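Local coordinates for protein pngf-ii (Elizabethkingia meningoseptica, PDB 4R4X) that probably hydrolyses the amide link between N-glycans and the asparagine that carries them, as a peptide:N-glycosidase of the PNGase F family, at residues Lys219-Pro224 / Lys342-Gly347; Pro255-Ile260 / Asp292-Ile297; Lys282-Val287 / Tyr396-Asn401; Pro381-Thr386 / Trp528-Val533. All coordinates share one frame; numbering follows the deposited sequence.

Interaction 1. Residues Lys219-Pro224 / Lys342-Gly347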
loop_
_atom_site.group_PDB
_atom_site.type_symbol
_atom_site.label_atom_id
_atom_site.label_comp_id
_atom_site.label_asym_id
_atom_site.label_seq_id
_atom_site.Cartn_x
_atom_site.Cartn_y
_atom_site.Cartn_z
ATOM N N LYS A 219 -12.171 -1.940 -14.446
ATOM C CA LYS A 219 -13.371 -2.383 -13.748
ATOM C C LYS A 219 -13.926 -1.285 -12.862
ATOM O O LYS A 219 -13.276 -0.251 -12.641
ATOM C CB LYS A 219 -13.121 -3.655 -12.938
ATOM C CG LYS A 219 -12.155 -3.524 -11.795
ATOM C CD LYS A 219 -12.313 -4.631 -10.734
ATOM C CE LYS A 219 -12.322 -6.026 -11.306
ATOM N NZ LYS A 219 -12.387 -7.065 -10.243
ATOM N N LYS A 220 -15.139 -1.512 -12.378
ATOM C CA LYS A 220 -15.751 -0.627 -11.399
ATOM C C LYS A 220 -15.493 -1.212 -10.020
ATOM O O LYS A 220 -15.655 -2.433 -9.810
ATOM C CB LYS A 220 -17.259 -0.503 -11.624
ATOM C CG LYS A 220 -17.669 0.245 -12.872
ATOM C CD LYS A 220 -19.161 0.595 -12.893
ATOM C CE LYS A 220 -20.027 -0.651 -12.742
ATOM N NZ LYS A 220 -21.393 -0.506 -13.339
ATOM N N VAL A 221 -15.049 -0.376 -9.090
ATOM C CA VAL A 221 -14.848 -0.808 -7.716
ATOM C C VAL A 221 -15.453 0.207 -6.741
ATOM O O VAL A 221 -15.352 1.418 -6.948
ATOM C CB VAL A 221 -13.355 -1.062 -7.364
ATOM C CG1 VAL A 221 -12.744 -2.054 -8.324
ATOM C CG2 VAL A 221 -12.543 0.211 -7.389
ATOM N N LYS A 222 -16.088 -0.295 -5.685
ATOM C CA LYS A 222 -16.698 0.575 -4.705
ATOM C C LYS A 222 -15.698 0.913 -3.588
ATOM O O LYS A 222 -15.143 0.042 -2.965
ATOM C CB LYS A 222 -17.983 -0.048 -4.138
ATOM C CG LYS A 222 -18.661 0.841 -3.092
ATOM C CD LYS A 222 -18.824 2.292 -3.562
ATOM C CE LYS A 222 -19.721 3.118 -2.643
ATOM N NZ LYS A 222 -19.057 3.412 -1.342
ATOM N N ILE A 223 -15.454 2.200 -3.384
ATOM C CA ILE A 223 -14.547 2.685 -2.356
ATOM C C ILE A 223 -15.367 3.227 -1.206
ATOM O O ILE A 223 -16.228 4.086 -1.422
ATOM C CB ILE A 223 -13.675 3.840 -2.887
ATOM C CG1 ILE A 223 -12.990 3.429 -4.197
ATOM C CG2 ILE A 223 -12.664 4.298 -1.830
ATOM C CD1 ILE A 223 -12.061 2.240 -4.046
ATOM N N PRO A 224 -15.103 2.743 0.024
ATOM C CA PRO A 224 -15.855 3.259 1.165
ATOM C C PRO A 224 -15.528 4.711 1.425
ATOM O O PRO A 224 -14.566 5.256 0.838
ATOM C CB PRO A 224 -15.385 2.374 2.323
ATOM C CG PRO A 224 -14.017 1.973 1.937
ATOM C CD PRO A 224 -14.109 1.737 0.448
ATOM N N LYS A 342 -16.927 6.559 -3.477
ATOM C CA LYS A 342 -17.352 6.530 -4.864
ATOM C C LYS A 342 -17.226 5.141 -5.425
ATOM O O LYS A 342 -16.347 4.367 -5.026
ATOM C CB LYS A 342 -16.470 7.412 -5.733
ATOM C CG LYS A 342 -16.589 8.895 -5.479
ATOM C CD LYS A 342 -16.136 9.654 -6.704
ATOM C CE LYS A 342 -16.550 11.109 -6.622
ATOM N NZ LYS A 342 -15.489 11.916 -5.991
ATOM N N GLU A 343 -18.081 4.852 -6.394
ATOM C CA GLU A 343 -17.848 3.724 -7.275
ATOM C C GLU A 343 -16.975 4.273 -8.407
ATOM O O GLU A 343 -17.404 5.137 -9.191
ATOM C CB GLU A 343 -19.168 3.136 -7.794
ATOM C CG GLU A 343 -18.955 1.910 -8.672
ATOM C CD GLU A 343 -20.255 1.173 -8.985
ATOM O OE1 GLU A 343 -21.302 1.837 -9.170
ATOM O OE2 GLU A 343 -20.213 -0.071 -9.048
ATOM N N ILE A 344 -15.737 3.814 -8.471
ATOM C CA ILE A 344 -14.761 4.386 -9.416
ATOM C C ILE A 344 -14.491 3.425 -10.544
ATOM O O ILE A 344 -14.588 2.203 -10.354
ATOM C CB ILE A 344 -13.435 4.719 -8.712
ATOM C CG1 ILE A 344 -12.704 3.446 -8.250
ATOM C CG2 ILE A 344 -13.700 5.657 -7.556
ATOM C CD1 ILE A 344 -11.376 3.678 -7.543
ATOM N N LEU A 345 -14.193 3.972 -11.717
ATOM C CA LEU A 345 -13.610 3.206 -12.798
ATOM C C LEU A 345 -12.086 3.250 -12.625
ATOM O O LEU A 345 -11.481 4.331 -12.732
ATOM C CB LEU A 345 -13.981 3.805 -14.157
ATOM C CG LEU A 345 -15.461 3.720 -14.535
ATOM C CD1 LEU A 345 -15.775 4.667 -15.686
ATOM C CD2 LEU A 345 -15.820 2.292 -14.925
ATOM N N ILE A 346 -11.496 2.077 -12.400
ATOM C CA ILE A 346 -10.055 1.923 -12.160
ATOM C C ILE A 346 -9.457 0.920 -13.152
ATOM O O ILE A 346 -10.046 -0.134 -13.438
ATOM C CB ILE A 346 -9.736 1.549 -10.693
ATOM C CG1 ILE A 346 -8.224 1.315 -10.482
ATOM C CG2 ILE A 346 -10.501 0.306 -10.252
ATOM C CD1 ILE A 346 -7.804 1.398 -9.031
ATOM N N GLY A 347 -8.303 1.277 -13.711
ATOM C CA GLY A 347 -7.699 0.464 -14.756
ATOM C C GLY A 347 -6.201 0.361 -14.693
ATOM O O GLY A 347 -5.530 1.054 -13.931
#
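V221 and I344 face each other as a hydrogen-bonded pair of two antiparallel strands in the nine-stranded sheet of the PNGase F-type domains; the segment axes approach to 4.5 Å at 145°, which reflects the twist. On the buried face, with CG1 opposite the carbonyl carbon (chi1 -55°), V221 sends CG2 toward two isoleucines. V221 CG2 lies 3.4 Å from I344 CG1, tighter than usual for two carbons, and also touches I346 CG2. I344 extends past the valine, its CD1 reaching I223 CG1 at 3.7 Å. I253 on strand 248-253 touches both isoleucines.

The other face carries K220, K222 and E343, which are exposed, and the buried L345. K220 lies alongside L345, the two pointing the same way, with CG of K220 3.4 Å from CD2 of L345. The aliphatic part of K220 crosses E343 at a slant; NZ of K220 stands 4.5 Å from OE2 of E343, beyond a salt bridge, so any attraction is probably weak. Past the strand end the pairing persists through I223 N to K342 O. K222, bent at chi2 and chi4, curls back so that its NZ donates to I223 O at 2.9 Å, from above the carbonyl plane.

Interaction 2. Residues Pro255-Ile260 / Asp292-Ile297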
loop_
_atom_site.group_PDB
_atom_site.type_symbol
_atom_site.label_atom_id
_atom_site.label_comp_id
_atom_site.label_asym_id
_atom_site.label_seq_id
_atom_site.Cartn_x
_atom_site.Cartn_y
_atom_site.Cartn_z
ATOM N N PRO A 255 -12.029 10.170 -13.837
ATOM C CA PRO A 255 -13.034 11.106 -13.269
ATOM C C PRO A 255 -14.220 11.333 -14.211
ATOM O O PRO A 255 -14.032 11.662 -15.384
ATOM C CB PRO A 255 -12.254 12.408 -13.069
ATOM C CG PRO A 255 -10.814 12.036 -13.236
ATOM C CD PRO A 255 -10.771 10.857 -14.152
ATOM N N GLN A 256 -15.423 11.166 -13.681
ATOM C CA GLN A 256 -16.648 11.219 -14.478
ATOM C C GLN A 256 -17.566 12.369 -14.051
ATOM O O GLN A 256 -18.775 12.348 -14.350
ATOM C CB GLN A 256 -17.375 9.883 -14.376
ATOM C CG GLN A 256 -16.666 8.765 -15.132
ATOM C CD GLN A 256 -17.499 7.496 -15.179
ATOM O OE1 GLN A 256 -18.112 7.174 -16.200
ATOM N NE2 GLN A 256 -17.558 6.799 -14.067
ATOM N N GLU A 257 -16.990 13.371 -13.389
ATOM C CA GLU A 257 -17.744 14.538 -12.902
ATOM C C GLU A 257 -18.267 15.461 -14.010
ATOM O O GLU A 257 -19.175 16.235 -13.768
ATOM C CB GLU A 257 -16.912 15.378 -11.933
ATOM C CG GLU A 257 -16.700 14.763 -10.554
ATOM C CD GLU A 257 -15.731 13.573 -10.549
ATOM O OE1 GLU A 257 -15.908 12.656 -9.713
ATOM O OE2 GLU A 257 -14.813 13.529 -11.397
ATOM N N ARG A 258 -17.695 15.419 -15.204
ATOM C CA ARG A 258 -18.187 16.246 -16.304
ATOM C C ARG A 258 -18.862 15.385 -17.352
ATOM O O ARG A 258 -18.842 14.150 -17.249
ATOM C CB ARG A 258 -17.046 17.098 -16.858
ATOM C CG ARG A 258 -16.575 18.077 -15.797
ATOM C CD ARG A 258 -15.591 19.112 -16.284
ATOM N NE ARG A 258 -15.122 19.913 -15.149
ATOM C CZ ARG A 258 -14.470 21.071 -15.242
ATOM N NH1 ARG A 258 -14.139 21.587 -16.411
ATOM N NH2 ARG A 258 -14.130 21.715 -14.141
ATOM N N ALA A 259 -19.476 16.027 -18.348
ATOM C CA ALA A 259 -20.302 15.314 -19.339
ATOM C C ALA A 259 -19.550 14.226 -20.115
ATOM O O ALA A 259 -20.101 13.170 -20.351
ATOM C CB ALA A 259 -20.915 16.304 -20.333
ATOM N N ILE A 260 -18.314 14.519 -20.515
ATOM C CA ILE A 260 -17.427 13.597 -21.210
ATOM C C ILE A 260 -16.288 13.151 -20.261
ATOM O O ILE A 260 -15.838 13.929 -19.446
ATOM C CB ILE A 260 -16.768 14.264 -22.437
ATOM C CG1 ILE A 260 -17.796 14.973 -23.317
ATOM C CG2 ILE A 260 -16.025 13.234 -23.288
ATOM C CD1 ILE A 260 -17.165 15.863 -24.377
ATOM N N ASP A 292 -16.503 20.591 -20.591
ATOM C CA ASP A 292 -17.295 19.376 -20.738
ATOM C C ASP A 292 -16.521 18.083 -20.444
ATOM O O ASP A 292 -17.087 16.992 -20.551
ATOM C CB ASP A 292 -17.834 19.297 -22.175
ATOM C CG ASP A 292 -18.376 20.636 -22.662
ATOM O OD1 ASP A 292 -19.371 21.085 -22.079
ATOM O OD2 ASP A 292 -17.776 21.251 -23.577
ATOM N N TYR A 293 -15.246 18.194 -20.053
ATOM C CA TYR A 293 -14.383 17.010 -20.022
ATOM C C TYR A 293 -13.284 17.145 -18.980
ATOM O O TYR A 293 -12.700 18.226 -18.811
ATOM C CB TYR A 293 -13.767 16.800 -21.419
ATOM C CG TYR A 293 -12.697 15.732 -21.496
ATOM C CD1 TYR A 293 -13.031 14.401 -21.598
ATOM C CD2 TYR A 293 -11.341 16.072 -21.437
ATOM C CE1 TYR A 293 -12.054 13.422 -21.634
ATOM C CE2 TYR A 293 -10.357 15.109 -21.493
ATOM C CZ TYR A 293 -10.725 13.785 -21.594
ATOM O OH TYR A 293 -9.780 12.815 -21.661
ATOM N N LEU A 294 -13.020 16.025 -18.296
ATOM C CA LEU A 294 -11.838 15.848 -17.461
ATOM C C LEU A 294 -10.956 14.716 -18.003
ATOM O O LEU A 294 -11.466 13.665 -18.408
ATOM C CB LEU A 294 -12.233 15.485 -16.041
ATOM C CG LEU A 294 -12.993 16.560 -15.284
ATOM C CD1 LEU A 294 -13.441 15.987 -13.958
ATOM C CD2 LEU A 294 -12.194 17.840 -15.115
ATOM N N PRO A 295 -9.630 14.921 -17.994
ATOM C CA PRO A 295 -8.707 13.869 -18.413
ATOM C C PRO A 295 -8.575 12.828 -17.309
ATOM O O PRO A 295 -8.963 13.101 -16.180
ATOM C CB PRO A 295 -7.387 14.629 -18.633
ATOM C CG PRO A 295 -7.472 15.815 -17.732
ATOM C CD PRO A 295 -8.926 16.154 -17.588
ATOM N N PHE A 296 -8.044 11.642 -17.607
ATOM C CA PHE A 296 -7.904 10.642 -16.554
ATOM C C PHE A 296 -6.784 11.011 -15.558
ATOM O O PHE A 296 -5.930 11.871 -15.846
ATOM C CB PHE A 296 -7.747 9.222 -17.121
ATOM C CG PHE A 296 -6.410 8.917 -17.715
ATOM C CD1 PHE A 296 -5.396 8.374 -16.933
ATOM C CD2 PHE A 296 -6.161 9.130 -19.066
ATOM C CE1 PHE A 296 -4.161 8.071 -17.480
ATOM C CE2 PHE A 296 -4.931 8.810 -19.631
ATOM C CZ PHE A 296 -3.924 8.274 -18.834
ATOM N N ILE A 297 -6.849 10.396 -14.379
ATOM C CA ILE A 297 -5.848 10.573 -13.325
ATOM C C ILE A 297 -4.986 9.322 -13.245
ATOM O O ILE A 297 -5.516 8.184 -13.117
ATOM C CB ILE A 297 -6.527 10.854 -11.992
ATOM C CG1 ILE A 297 -7.142 12.261 -12.053
ATOM C CG2 ILE A 297 -5.582 10.748 -10.779
ATOM C CD1 ILE A 297 -7.956 12.593 -10.850
HETATM O O HOH W 1 -11.913 11.130 -17.414
#
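L294 fills the hollow of the loop P255-I260, and the apolar contacts centre on it. L294 CD1 meets P255 CB at 3.9 Å and also touches the carboxylate end of E257. The other methyl, L294 CD2, lies over one face of the R258 guanidinium, offset toward the rim, 3.6 Å from R258 NE. R258 runs extended from CG to NE and crosses the leucine at about a right angle, its CG and CD passing across L294 CG. At one end of the contact P255 CG rests on I297 CD1, and at the other I260 CG2 packs on Y293 CD1 at 3.6 Å, those two side chains again crossing nearly perpendicularly.

Direct polar contact is sparse. Apart from I297, where strand 297-303 begins, both segments are irregular, and one backbone bond joins them, I260 N to D292 O, 2.8 Å long with an angle of 160° at hydrogen. A water adds a second polar link, donating to P255 O at 3.0 Å and to L294 O at 2.8 Å. Two side chains hydrogen-bond beyond the pair, R258 NH1 to T290 O and Y293 OH to G286 O.

With one direct hydrogen bond and one water bridge, the two loops are matched mainly by shape. The cost appears at P295 O, which the contact buries without a polar partner in the model, P255 CD lying 3.5 Å from it.

Interaction 3. Residues Lys282-Val287 / Tyr396-Asn401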
loop_
_atom_site.group_PDB
_atom_site.type_symbol
_atom_site.label_atom_id
_atom_site.label_comp_id
_atom_site.label_asym_id
_atom_site.label_seq_id
_atom_site.Cartn_x
_atom_site.Cartn_y
_atom_site.Cartn_z
ATOM N N LYS A 282 -0.396 19.345 -35.615
ATOM C CA LYS A 282 -0.922 18.050 -35.270
ATOM C C LYS A 282 -2.137 18.183 -34.343
ATOM O O LYS A 282 -2.474 19.287 -33.865
ATOM C CB LYS A 282 0.166 17.204 -34.604
ATOM C CG LYS A 282 1.339 16.927 -35.521
ATOM C CD LYS A 282 2.395 16.069 -34.857
ATOM C CE LYS A 282 3.512 15.727 -35.830
ATOM N NZ LYS A 282 4.574 14.964 -35.111
ATOM N N SER A 283 -2.773 17.045 -34.105
ATOM C CA SER A 283 -3.920 16.938 -33.227
ATOM C C SER A 283 -3.680 15.950 -32.119
ATOM O O SER A 283 -3.027 14.924 -32.311
ATOM C CB SER A 283 -5.139 16.484 -33.988
ATOM O OG SER A 283 -5.596 17.554 -34.752
ATOM N N TYR A 284 -4.249 16.263 -30.964
ATOM C CA TYR A 284 -4.099 15.427 -29.779
ATOM C C TYR A 284 -5.488 15.286 -29.193
ATOM O O TYR A 284 -6.367 16.126 -29.460
ATOM C CB TYR A 284 -3.106 16.074 -28.822
ATOM C CG TYR A 284 -1.786 16.306 -29.501
ATOM C CD1 TYR A 284 -0.863 15.259 -29.641
ATOM C CD2 TYR A 284 -1.479 17.525 -30.064
ATOM C CE1 TYR A 284 0.320 15.435 -30.307
ATOM C CE2 TYR A 284 -0.286 17.723 -30.739
ATOM C CZ TYR A 284 0.616 16.674 -30.855
ATOM O OH TYR A 284 1.822 16.840 -31.510
ATOM N N GLN A 285 -5.690 14.231 -28.415
ATOM C CA GLN A 285 -7.023 13.850 -27.982
ATOM C C GLN A 285 -7.109 13.659 -26.468
ATOM O O GLN A 285 -6.396 12.844 -25.895
ATOM C CB GLN A 285 -7.446 12.553 -28.666
ATOM C CG GLN A 285 -7.321 12.560 -30.176
ATOM C CD GLN A 285 -5.920 12.250 -30.674
ATOM O OE1 GLN A 285 -5.201 11.402 -30.112
ATOM N NE2 GLN A 285 -5.523 12.931 -31.747
ATOM N N GLY A 286 -8.012 14.400 -25.835
ATOM C CA GLY A 286 -8.386 14.159 -24.446
ATOM C C GLY A 286 -7.303 14.444 -23.427
ATOM O O GLY A 286 -7.315 13.872 -22.335
ATOM N N VAL A 287 -6.395 15.345 -23.772
ATOM C CA VAL A 287 -5.222 15.613 -22.940
ATOM C C VAL A 287 -5.394 16.776 -21.978
ATOM O O VAL A 287 -4.555 16.953 -21.086
ATOM C CB VAL A 287 -3.945 15.838 -23.776
ATOM C CG1 VAL A 287 -3.683 14.620 -24.619
ATOM C CG2 VAL A 287 -4.024 17.104 -24.628
ATOM N N TYR A 396 0.624 9.954 -29.757
ATOM C CA TYR A 396 1.688 10.181 -28.782
ATOM C C TYR A 396 1.822 11.655 -28.496
ATOM O O TYR A 396 1.530 12.462 -29.362
ATOM C CB TYR A 396 3.017 9.666 -29.298
ATOM C CG TYR A 396 3.074 8.183 -29.375
ATOM C CD1 TYR A 396 2.657 7.519 -30.524
ATOM C CD2 TYR A 396 3.536 7.432 -28.305
ATOM C CE1 TYR A 396 2.712 6.153 -30.611
ATOM C CE2 TYR A 396 3.606 6.059 -28.388
ATOM C CZ TYR A 396 3.187 5.433 -29.542
ATOM O OH TYR A 396 3.232 4.076 -29.632
ATOM N N PRO A 397 2.306 12.003 -27.291
ATOM C CA PRO A 397 2.390 13.399 -26.896
ATOM C C PRO A 397 3.611 14.128 -27.449
ATOM O O PRO A 397 4.561 14.427 -26.732
ATOM C CB PRO A 397 2.387 13.318 -25.357
ATOM C CG PRO A 397 3.006 11.996 -25.059
ATOM C CD PRO A 397 2.471 11.101 -26.136
ATOM N N THR A 398 3.542 14.433 -28.740
ATOM C CA THR A 398 4.585 15.141 -29.464
ATOM C C THR A 398 4.328 16.655 -29.534
ATOM O O THR A 398 4.914 17.364 -30.360
ATOM C CB THR A 398 4.666 14.569 -30.881
ATOM O OG1 THR A 398 3.357 14.648 -31.508
ATOM C CG2 THR A 398 5.085 13.129 -30.829
HETATM N N MSE A 399 3.493 17.172 -28.634
HETATM C CA MSE A 399 3.046 18.573 -28.716
HETATM C C MSE A 399 4.069 19.583 -28.272
HETATM O O MSE A 399 3.871 20.776 -28.445
HETATM C CB MSE A 399 1.753 18.778 -27.914
HETATM C CG MSE A 399 1.868 18.687 -26.402
HETATM SE SE MSE A 399 1.710 16.807 -25.805
HETATM C CE MSE A 399 -0.190 16.488 -26.214
ATOM N N PHE A 400 5.179 19.123 -27.720
ATOM C CA PHE A 400 6.100 20.021 -27.048
ATOM C C PHE A 400 7.134 20.638 -27.975
ATOM O O PHE A 400 7.957 21.439 -27.546
ATOM C CB PHE A 400 6.705 19.310 -25.849
ATOM C CG PHE A 400 5.706 19.062 -24.766
ATOM C CD1 PHE A 400 5.234 20.118 -24.000
ATOM C CD2 PHE A 400 5.225 17.797 -24.518
ATOM C CE1 PHE A 400 4.305 19.909 -23.014
ATOM C CE2 PHE A 400 4.301 17.575 -23.514
ATOM C CZ PHE A 400 3.830 18.633 -22.765
ATOM N N ASN A 401 7.051 20.337 -29.269
ATOM C CA ASN A 401 7.836 21.123 -30.232
ATOM C C ASN A 401 7.277 22.529 -30.492
ATOM O O ASN A 401 7.930 23.320 -31.156
ATOM C CB ASN A 401 8.082 20.375 -31.540
ATOM C CG ASN A 401 6.833 20.225 -32.394
ATOM O OD1 ASN A 401 6.912 20.282 -33.632
ATOM N ND2 ASN A 401 5.700 20.021 -31.769
HETATM O O HOH W 2 5.524 17.060 -33.270
#
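Y284 and M399, a selenomethionine, form a Met-aromatic contact where the short strand 284-285 meets the loop leading to strand 406-412. The contact links the N-terminal PNGase F family region, through 282-287, to the C-terminal one, through 396-401. The packing is closest around the tyrosine ring. M399 CB sits over one face of the Y284 ring, offset toward the rim, 4.0 Å from the centroid and 25° off the normal, a CH-pi contact. SE stands farther above that face, 5.0 Å from the centroid. The M399 side chain starts with CG between its backbone N and carbonyl carbon (chi1 69°) and bends twice more, which carries CE back over the ring to 3.7 Å from Y284 CG. The ring edge is used as well: Y396 O and T398 OG1 lie in its plane, with Y396 O 3.3 Å from Y284 CE1. That carbonyl also accepts from T398 N, bracing the inverse gamma turn centred on P397.

The phenol oxygen has two hydrogen-bond partners, T398 OG1 and N280 OD1. The bond between Y284 OH and T398 OG1 is 2.7 Å long, and its proton could come from either hydroxyl.

Away from the ring the contact thins. V287 and M399 meet tip to tip, CG2 to CE, at a loose 4.2 Å. On the exposed flank K282 stretches out fully, crossing T398 at about a right angle without bonding to its side chain. A water spans the gap, accepting from K282 NZ at 2.9 Å and donating to T398 O at 3.0 Å.

Interaction 4. Residues Pro381-Thr386 / Trp528-Val533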
loop_
_atom_site.group_PDB
_atom_site.type_symbol
_atom_site.label_atom_id
_atom_site.label_comp_id
_atom_site.label_asym_id
_atom_site.label_seq_id
_atom_site.Cartn_x
_atom_site.Cartn_y
_atom_site.Cartn_z
ATOM N N PRO A 381 -8.230 17.243 -11.948
ATOM C CA PRO A 381 -7.327 16.828 -13.022
ATOM C C PRO A 381 -7.333 17.869 -14.140
ATOM O O PRO A 381 -8.397 18.166 -14.666
ATOM C CB PRO A 381 -7.942 15.525 -13.530
ATOM C CG PRO A 381 -9.392 15.608 -13.174
ATOM C CD PRO A 381 -9.462 16.432 -11.899
ATOM N N VAL A 382 -6.173 18.427 -14.476
ATOM C CA VAL A 382 -6.100 19.537 -15.429
ATOM C C VAL A 382 -5.533 19.121 -16.779
ATOM O O VAL A 382 -5.994 19.591 -17.804
ATOM C CB VAL A 382 -5.359 20.760 -14.848
ATOM C CG1 VAL A 382 -6.196 21.406 -13.753
ATOM C CG2 VAL A 382 -4.011 20.394 -14.287
ATOM N N PHE A 383 -4.565 18.201 -16.788
ATOM C CA PHE A 383 -4.078 17.659 -18.043
ATOM C C PHE A 383 -3.503 16.271 -17.854
ATOM O O PHE A 383 -3.128 15.869 -16.746
ATOM C CB PHE A 383 -3.034 18.567 -18.709
ATOM C CG PHE A 383 -1.822 18.845 -17.869
ATOM C CD1 PHE A 383 -0.713 18.037 -17.939
ATOM C CD2 PHE A 383 -1.766 19.982 -17.073
ATOM C CE1 PHE A 383 0.403 18.296 -17.161
ATOM C CE2 PHE A 383 -0.645 20.270 -16.307
ATOM C CZ PHE A 383 0.436 19.416 -16.348
ATOM N N ASN A 384 -3.450 15.547 -18.962
ATOM C CA ASN A 384 -2.788 14.249 -19.026
ATOM C C ASN A 384 -2.476 13.944 -20.477
ATOM O O ASN A 384 -3.394 13.697 -21.269
ATOM C CB ASN A 384 -3.676 13.166 -18.443
ATOM C CG ASN A 384 -2.909 11.888 -18.149
ATOM O OD1 ASN A 384 -1.881 11.587 -18.767
ATOM N ND2 ASN A 384 -3.395 11.138 -17.170
ATOM N N THR A 385 -1.193 13.999 -20.830
ATOM C CA THR A 385 -0.772 13.721 -22.183
ATOM C C THR A 385 -0.468 12.260 -22.431
ATOM O O THR A 385 -0.285 11.878 -23.568
ATOM C CB THR A 385 0.469 14.533 -22.605
ATOM O OG1 THR A 385 1.637 14.055 -21.915
ATOM C CG2 THR A 385 0.253 16.039 -22.322
ATOM N N THR A 386 -0.410 11.452 -21.381
ATOM C CA THR A 386 -0.054 10.046 -21.524
ATOM C C THR A 386 -1.088 9.286 -22.368
ATOM O O THR A 386 -2.267 9.206 -21.994
ATOM C CB THR A 386 0.083 9.370 -20.150
ATOM O OG1 THR A 386 1.025 10.087 -19.332
ATOM C CG2 THR A 386 0.548 7.908 -20.304
ATOM N N TRP A 528 6.578 13.414 -24.637
ATOM C CA TRP A 528 6.584 13.592 -23.174
ATOM C C TRP A 528 5.232 13.220 -22.574
ATOM O O TRP A 528 4.216 13.832 -22.910
ATOM C CB TRP A 528 6.971 15.024 -22.810
ATOM C CG TRP A 528 8.427 15.253 -23.021
ATOM C CD1 TRP A 528 9.059 15.473 -24.210
ATOM C CD2 TRP A 528 9.447 15.174 -22.031
ATOM N NE1 TRP A 528 10.417 15.553 -24.012
ATOM C CE2 TRP A 528 10.677 15.389 -22.678
ATOM C CE3 TRP A 528 9.440 14.982 -20.646
ATOM C CZ2 TRP A 528 11.889 15.417 -21.983
ATOM C CZ3 TRP A 528 10.644 14.999 -19.968
ATOM C CH2 TRP A 528 11.843 15.197 -20.626
ATOM N N ASN A 529 5.236 12.205 -21.708
ATOM C CA ASN A 529 4.065 11.785 -20.954
ATOM C C ASN A 529 3.998 12.601 -19.671
ATOM O O ASN A 529 4.804 12.379 -18.744
ATOM C CB ASN A 529 4.150 10.306 -20.593
ATOM C CG ASN A 529 3.928 9.385 -21.767
ATOM O OD1 ASN A 529 3.053 9.591 -22.597
ATOM N ND2 ASN A 529 4.684 8.309 -21.789
ATOM N N VAL A 530 3.067 13.554 -19.616
ATOM C CA VAL A 530 2.946 14.445 -18.473
ATOM C C VAL A 530 1.498 14.502 -17.982
ATOM O O VAL A 530 0.536 14.611 -18.767
ATOM C CB VAL A 530 3.519 15.861 -18.753
ATOM C CG1 VAL A 530 4.914 15.779 -19.366
ATOM C CG2 VAL A 530 2.630 16.654 -19.682
ATOM N N SER A 531 1.338 14.361 -16.674
ATOM C CA SER A 531 0.040 14.602 -16.052
ATOM C C SER A 531 0.136 15.593 -14.901
ATOM O O SER A 531 1.156 15.704 -14.197
ATOM C CB SER A 531 -0.625 13.295 -15.616
ATOM O OG SER A 531 -0.059 12.825 -14.429
ATOM N N GLY A 532 -0.960 16.322 -14.728
ATOM C CA GLY A 532 -1.071 17.355 -13.724
ATOM C C GLY A 532 -2.419 17.337 -13.066
ATOM O O GLY A 532 -3.449 17.389 -13.738
ATOM N N VAL A 533 -2.408 17.199 -11.749
ATOM C CA VAL A 533 -3.597 17.267 -10.954
ATOM C C VAL A 533 -3.425 18.427 -9.980
ATOM O O VAL A 533 -2.418 18.519 -9.282
ATOM C CB VAL A 533 -3.816 15.949 -10.191
ATOM C CG1 VAL A 533 -5.005 16.047 -9.272
ATOM C CG2 VAL A 533 -4.027 14.818 -11.186
#
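P381-T386 runs antiparallel to W528-V533, the strand axes 179° apart and 4.6 Å at closest approach, with a classic beta bulge near its start, between P381 and F383, that shifts the register by one. At the bulge V382 and F383 both face G532: V382 N donates to G532 O at 3.0 Å, and F383 N makes a weak bond to the same oxygen. G532 N donates to F383 O.

The ring of F383 folds back over the neighbouring strand because a chi1 of 58° sets CG above the residue's own main chain. One face covers G532, whose CA lies 3.9 Å from the F383 centroid and 18° off the normal, a CH-pi contact. The ring rests directly on the backbone of G532, a glycine, and brings F383 CE1 to 3.7 Å from V530 CG2.

Past the strand end T385 takes over the pairing. Its N donates to V530 O, while T385 OG1 accepts from V530 N at 2.8 Å and donates to W528 O, also at 2.8 Å, in the carbonyl plane on a lone pair. N384 OD1 closes an Asx turn with T386 N, and N384 ND2 donates a hydrogen bond to F296 O. T386 OG1, which lies against N529 CB, and S531 OG each hydrogen-bond to the carboxylate of E298.

In this buried setting, the threonine hydroxyl thus stands in for a backbone group, both accepting and donating, so the strand's polar pairing continues where 381-386 leaves regular form.

In the fold
Interactions 1 and 4 belong to the same nine-stranded antiparallel sheet, their centres about 21 Å apart: interaction 1 pairs strands 216-222 and 343-350 near one end, interaction 4 pairs strands 378-384 and 527-537 at the other. Interaction 2 is nested along the chain inside the loop closed by interaction 1; its centre and that of interaction 4 are about 13 Å apart, and F296 O meets N384 ND2 there. Interactions 3 and 4, centres about 11 Å apart, alternate in sequence; V287 O to N384 N and P397 O to W528 N tie them together. Interaction 3 links the N- and C-terminal PNGase F family regions, and interaction 4 adds strand 378-384 to the C-terminal region's strand 527-537.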